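Local coordinates for protein nuclear RNA export factor 2 (Drosophila melanogaster, PDB 6MRK) that acts in fly ovaries with piwi and Nxt1 as an effector of cotranscriptional transposon silencing, and may also take part in exporting mRNA from the nucleus, at residues 16-21 with 124-129; 34-39 with 94-99. All blocks are in the same frame, centred on the assembly; numbering follows the deposited sequence.

Both interactions lie in the NTF2-like domain of the protein, and their centres are about 17 Å apart. Along the chain the order is 16-21, 34-39, 94-99, 124-129, so the two segments of interaction 2 fall between those of interaction 1. Interaction 1 packs helix 12-27 on strand 123-135 of the mixed sheet; interaction 2 sets the loop that follows this helix against helix 92-99. The two meet directly where F18 CE1 lies 4.1 Å from Y38 CE1. Helix 12-27 is thus tied both to the sheet and, through the loop that follows it, to helix 92-99.

Interaction 1: 16-21 with 124-129; sequences GAFLEN and AVIYVA
The helix-on-sheet packing of an NTF2-like fold is formed here by F18 and L19 of helix 12-27, which meet I126 and V128 of strand 123-135. The axes of the two short segments approach to 10.4 Å and cross at -46°, a separation filled by side chains, with no hydrogen bond between the segments. L19 has the largest share of the 205 Å² buried. Its CG stands anti to the backbone N (chi1 -160°), and the isobutyl group ends in a fork over V128: CD2 lies 3.6 Å from V128 CB and 3.7 Å from V128 CG2, while CD1 is 4.0 Å from V128 CG1. The two branches therefore match the two methyls of the valine, the side chains meeting at a slant. CD2 also reaches back along the strand to the end of I126, with L19 CD2 and I126 CD1 3.9 Å apart. The other branch of this isoleucine faces F18, whose CE2 approaches I126 CG2 at 4.3 Å, obliquely to the ring. I126 is thus shared between two consecutive helix residues.

The strand's alternation supplies the rest of the evidence: I126 and V128 point to the helix, whereas Y127 points away from it. V125 and Y127 pack on apolar side chains of another protein's chain, consistent with the pairing of NXF and Nxt1 NTF2-like domains. On the helix side, F18 meets F160 of strand 152-166 edge-to-face, and L19 also touches T114 of strand 104-119, so the helix spans strand 123-135 and both its neighbours.

Interaction 2: 34-39 with 94-99; sequences NLYKYY and YIVEIL
Y39 packs against I95, and V96 against Y36, across this contact; Y39 and V96 each have 68 Å² buried by it, and I95 follows with 41 Å². The Y39 ring receives I95 on one face: I95 CG2 stands 3.9 Å from the centroid of the Y39 ring and 18° off its normal, which meets the geometry of a CH-pi contact. The methyl is displaced toward the rim, and its closest ring atom is Y39 CE1, 3.7 Å from I95 CG2. The other arm of the isoleucine, which bears CD1, touches the same side chain, with I95 CD1 3.8 Å from Y39 CD1. Both arms of I95 therefore engage one tyrosine, the two side chains crossing at about a right angle. Near the far end of the ring, the L99 side chain runs to meet that of Y39, obliquely to the ring, with L99 CD2 4.0 Å from Y39 OH. That hydroxyl is hydrogen-bonded to Y22 OH of helix 12-27, so the phenol head has a polar partner although the residue is buried.

In the NTF2-like fold, helices pack against one side of the curved sheet; here helix 92-99 is joined to the loop between helix 12-27 and strand 44-49. Y39 also touches I180 of strand 176-188, which brings the sheet to this junction.

V96 works one residue along the helix from I95 and meets the loop at Y36. Its CG2, anti to the carbonyl carbon, approaches the edge of the Y36 ring near the ring plane, with V96 CG2 3.9 Å from Y36 CD1. The same methyl lies 4.0 Å from Y36 CA, so it rests against backbone as well as ring. At the last residue of helix 92-99, R32 NH1 hydrogen-bonds to L99 O, and the L99 side chain touches F26 of helix 12-27.

Interaction 1: 16-21 with 124-129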
# COMPACT_ATOMS: atom_id res chain seq x y z
N GLY A 16 9.30 -9.49 11.12
CA GLY A 16 9.00 -10.92 11.30
C GLY A 16 7.83 -11.14 12.23
O GLY A 16 7.02 -12.02 11.95
N ALA A 17 7.72 -10.38 13.31
CA ALA A 17 6.68 -10.58 14.34
C ALA A 17 5.30 -10.32 13.74
O ALA A 17 4.49 -11.26 13.74
CB ALA A 17 6.94 -9.69 15.54
N PHE A 18 5.03 -9.11 13.25
CA PHE A 18 3.69 -8.73 12.76
C PHE A 18 3.45 -9.31 11.37
O PHE A 18 2.48 -10.05 11.19
CB PHE A 18 3.50 -7.21 12.76
CG PHE A 18 2.36 -6.76 11.89
CD1 PHE A 18 1.08 -7.22 12.15
CD2 PHE A 18 2.57 -5.94 10.79
CE1 PHE A 18 0.01 -6.83 11.35
CE2 PHE A 18 1.50 -5.55 9.99
CZ PHE A 18 0.23 -6.01 10.27
N LEU A 19 4.29 -8.94 10.40
CA LEU A 19 4.05 -9.16 8.95
C LEU A 19 4.00 -10.66 8.69
O LEU A 19 3.00 -11.15 8.14
CB LEU A 19 5.16 -8.48 8.15
CG LEU A 19 4.88 -8.18 6.68
CD1 LEU A 19 3.54 -7.49 6.50
CD2 LEU A 19 6.00 -7.33 6.11
N GLU A 20 5.01 -11.37 9.16
CA GLU A 20 5.18 -12.82 8.89
C GLU A 20 4.23 -13.66 9.76
O GLU A 20 4.04 -14.82 9.40
CB GLU A 20 6.65 -13.21 9.03
CG GLU A 20 7.54 -12.54 7.99
CD GLU A 20 9.05 -12.75 8.13
OE1 GLU A 20 9.80 -11.96 7.52
OE2 GLU A 20 9.46 -13.69 8.85
N ASN A 21 3.63 -13.14 10.82
CA ASN A 21 2.57 -13.89 11.55
C ASN A 21 1.21 -13.61 10.89
O ASN A 21 0.48 -14.57 10.59
CB ASN A 21 2.54 -13.57 13.05
CG ASN A 21 3.63 -14.29 13.82
OD1 ASN A 21 4.02 -15.40 13.47
ND2 ASN A 21 4.15 -13.67 14.86
N ALA A 124 3.31 2.47 13.48
CA ALA A 124 4.18 2.30 12.30
C ALA A 124 3.38 2.26 11.00
O ALA A 124 2.16 2.08 11.01
CB ALA A 124 5.02 1.06 12.46
N VAL A 125 4.10 2.46 9.90
CA VAL A 125 3.63 2.26 8.50
C VAL A 125 4.55 1.19 7.91
O VAL A 125 5.76 1.37 8.01
CB VAL A 125 3.71 3.56 7.71
CG1 VAL A 125 3.29 3.36 6.26
CG2 VAL A 125 2.89 4.65 8.38
N ILE A 126 4.00 0.13 7.35
CA ILE A 126 4.84 -1.01 6.89
C ILE A 126 4.26 -1.61 5.61
O ILE A 126 3.08 -1.91 5.55
CB ILE A 126 5.03 -2.03 8.03
CG1 ILE A 126 5.36 -3.42 7.51
CG2 ILE A 126 3.83 -2.07 8.95
CD1 ILE A 126 6.06 -4.27 8.54
N TYR A 127 5.10 -1.72 4.60
CA TYR A 127 4.71 -2.16 3.25
C TYR A 127 5.46 -3.45 2.97
O TYR A 127 6.59 -3.57 3.42
CB TYR A 127 5.03 -1.12 2.17
CG TYR A 127 4.48 0.26 2.40
CD1 TYR A 127 3.29 0.49 3.07
CD2 TYR A 127 5.15 1.36 1.92
CE1 TYR A 127 2.77 1.76 3.25
CE2 TYR A 127 4.64 2.65 2.07
CZ TYR A 127 3.45 2.85 2.74
OH TYR A 127 2.98 4.12 2.93
N VAL A 128 4.84 -4.38 2.27
CA VAL A 128 5.50 -5.63 1.83
C VAL A 128 5.15 -5.81 0.34
O VAL A 128 4.01 -5.53 -0.05
CB VAL A 128 5.07 -6.82 2.71
CG1 VAL A 128 3.61 -7.19 2.49
CG2 VAL A 128 5.94 -8.03 2.52
N ALA A 129 6.13 -6.18 -0.48
CA ALA A 129 5.93 -6.56 -1.89
C ALA A 129 6.40 -8.00 -2.03
O ALA A 129 7.52 -8.33 -1.55
CB ALA A 129 6.71 -5.62 -2.79

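Interaction 2: 34-39 with 94-99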
# COMPACT_ATOMS: atom_id res chain seq x y z
N ASN A 34 -9.92 -15.15 12.35
CA ASN A 34 -9.14 -14.90 13.59
C ASN A 34 -8.26 -13.66 13.43
O ASN A 34 -7.51 -13.36 14.38
CB ASN A 34 -8.28 -16.11 13.98
CG ASN A 34 -9.11 -17.22 14.58
OD1 ASN A 34 -9.96 -16.96 15.43
ND2 ASN A 34 -8.88 -18.44 14.13
N LEU A 35 -8.35 -12.97 12.30
CA LEU A 35 -7.66 -11.67 12.10
C LEU A 35 -8.55 -10.55 12.63
O LEU A 35 -8.15 -9.40 12.51
CB LEU A 35 -7.35 -11.46 10.62
CG LEU A 35 -6.54 -12.56 9.94
CD1 LEU A 35 -6.54 -12.39 8.44
CD2 LEU A 35 -5.13 -12.60 10.48
N TYR A 36 -9.71 -10.89 13.19
CA TYR A 36 -10.67 -9.90 13.73
C TYR A 36 -9.93 -9.06 14.78
O TYR A 36 -10.28 -7.88 14.94
CB TYR A 36 -11.95 -10.57 14.27
CG TYR A 36 -12.98 -9.60 14.79
CD1 TYR A 36 -13.71 -8.78 13.94
CD2 TYR A 36 -13.21 -9.48 16.16
CE1 TYR A 36 -14.63 -7.87 14.43
CE2 TYR A 36 -14.13 -8.58 16.66
CZ TYR A 36 -14.84 -7.77 15.79
OH TYR A 36 -15.75 -6.89 16.29
N LYS A 37 -8.92 -9.64 15.43
CA LYS A 37 -8.21 -9.03 16.59
C LYS A 37 -7.39 -7.81 16.17
O LYS A 37 -7.19 -6.97 17.02
CB LYS A 37 -7.28 -10.02 17.28
CG LYS A 37 -6.26 -10.69 16.38
CD LYS A 37 -5.14 -11.41 17.11
CE LYS A 37 -4.60 -12.58 16.32
NZ LYS A 37 -3.99 -13.59 17.21
N TYR A 38 -6.92 -7.72 14.93
CA TYR A 38 -6.01 -6.62 14.52
C TYR A 38 -6.80 -5.36 14.20
O TYR A 38 -6.22 -4.27 14.20
CB TYR A 38 -5.21 -6.91 13.26
CG TYR A 38 -4.26 -8.07 13.35
CD1 TYR A 38 -3.03 -7.95 13.98
CD2 TYR A 38 -4.59 -9.29 12.80
CE1 TYR A 38 -2.16 -9.04 14.06
CE2 TYR A 38 -3.74 -10.38 12.87
CZ TYR A 38 -2.52 -10.24 13.49
OH TYR A 38 -1.71 -11.33 13.54
N TYR A 39 -8.06 -5.53 13.83
CA TYR A 39 -8.87 -4.45 13.21
C TYR A 39 -9.68 -3.81 14.34
O TYR A 39 -9.81 -4.38 15.42
CB TYR A 39 -9.68 -4.98 12.02
CG TYR A 39 -8.83 -5.39 10.84
CD1 TYR A 39 -8.47 -4.46 9.88
CD2 TYR A 39 -8.35 -6.68 10.71
CE1 TYR A 39 -7.66 -4.81 8.80
CE2 TYR A 39 -7.55 -7.05 9.64
CZ TYR A 39 -7.20 -6.11 8.68
OH TYR A 39 -6.41 -6.45 7.63
N TYR A 94 -16.93 -5.37 8.89
CA TYR A 94 -17.10 -5.17 7.43
C TYR A 94 -15.84 -5.62 6.70
O TYR A 94 -15.94 -6.24 5.63
CB TYR A 94 -17.42 -3.72 7.08
CG TYR A 94 -18.87 -3.35 7.32
CD1 TYR A 94 -19.89 -4.04 6.68
CD2 TYR A 94 -19.23 -2.33 8.19
CE1 TYR A 94 -21.22 -3.73 6.90
CE2 TYR A 94 -20.56 -2.01 8.42
CZ TYR A 94 -21.56 -2.71 7.76
OH TYR A 94 -22.87 -2.42 7.96
N ILE A 95 -14.68 -5.30 7.26
CA ILE A 95 -13.37 -5.68 6.67
C ILE A 95 -13.25 -7.21 6.66
O ILE A 95 -13.00 -7.80 5.58
CB ILE A 95 -12.23 -5.00 7.44
CG1 ILE A 95 -12.24 -3.50 7.16
CG2 ILE A 95 -10.89 -5.64 7.11
CD1 ILE A 95 -11.37 -2.69 8.10
N VAL A 96 -13.44 -7.84 7.82
CA VAL A 96 -13.20 -9.30 7.96
C VAL A 96 -14.19 -10.01 7.04
O VAL A 96 -13.81 -11.02 6.42
CB VAL A 96 -13.31 -9.74 9.43
CG1 VAL A 96 -12.90 -11.19 9.62
CG2 VAL A 96 -12.43 -8.88 10.31
N GLU A 97 -15.39 -9.46 6.90
CA GLU A 97 -16.46 -9.95 6.00
C GLU A 97 -15.95 -10.02 4.55
O GLU A 97 -16.26 -11.01 3.90
CB GLU A 97 -17.71 -9.06 6.17
CG GLU A 97 -18.67 -9.04 4.99
CD GLU A 97 -20.01 -8.35 5.24
OE1 GLU A 97 -20.26 -7.93 6.39
OE2 GLU A 97 -20.81 -8.26 4.28
N ILE A 98 -15.20 -9.03 4.06
CA ILE A 98 -14.66 -9.04 2.66
C ILE A 98 -13.52 -10.05 2.61
O ILE A 98 -13.45 -10.82 1.63
CB ILE A 98 -14.20 -7.64 2.19
CG1 ILE A 98 -15.38 -6.68 2.02
CG2 ILE A 98 -13.38 -7.74 0.91
CD1 ILE A 98 -16.51 -7.25 1.17
N LEU A 99 -12.66 -10.03 3.63
CA LEU A 99 -11.42 -10.83 3.70
C LEU A 99 -11.74 -12.32 3.66
O LEU A 99 -10.88 -13.09 3.20
CB LEU A 99 -10.68 -10.46 4.99
CG LEU A 99 -9.46 -9.55 4.85
CD1 LEU A 99 -9.70 -8.39 3.91
CD2 LEU A 99 -9.05 -9.04 6.21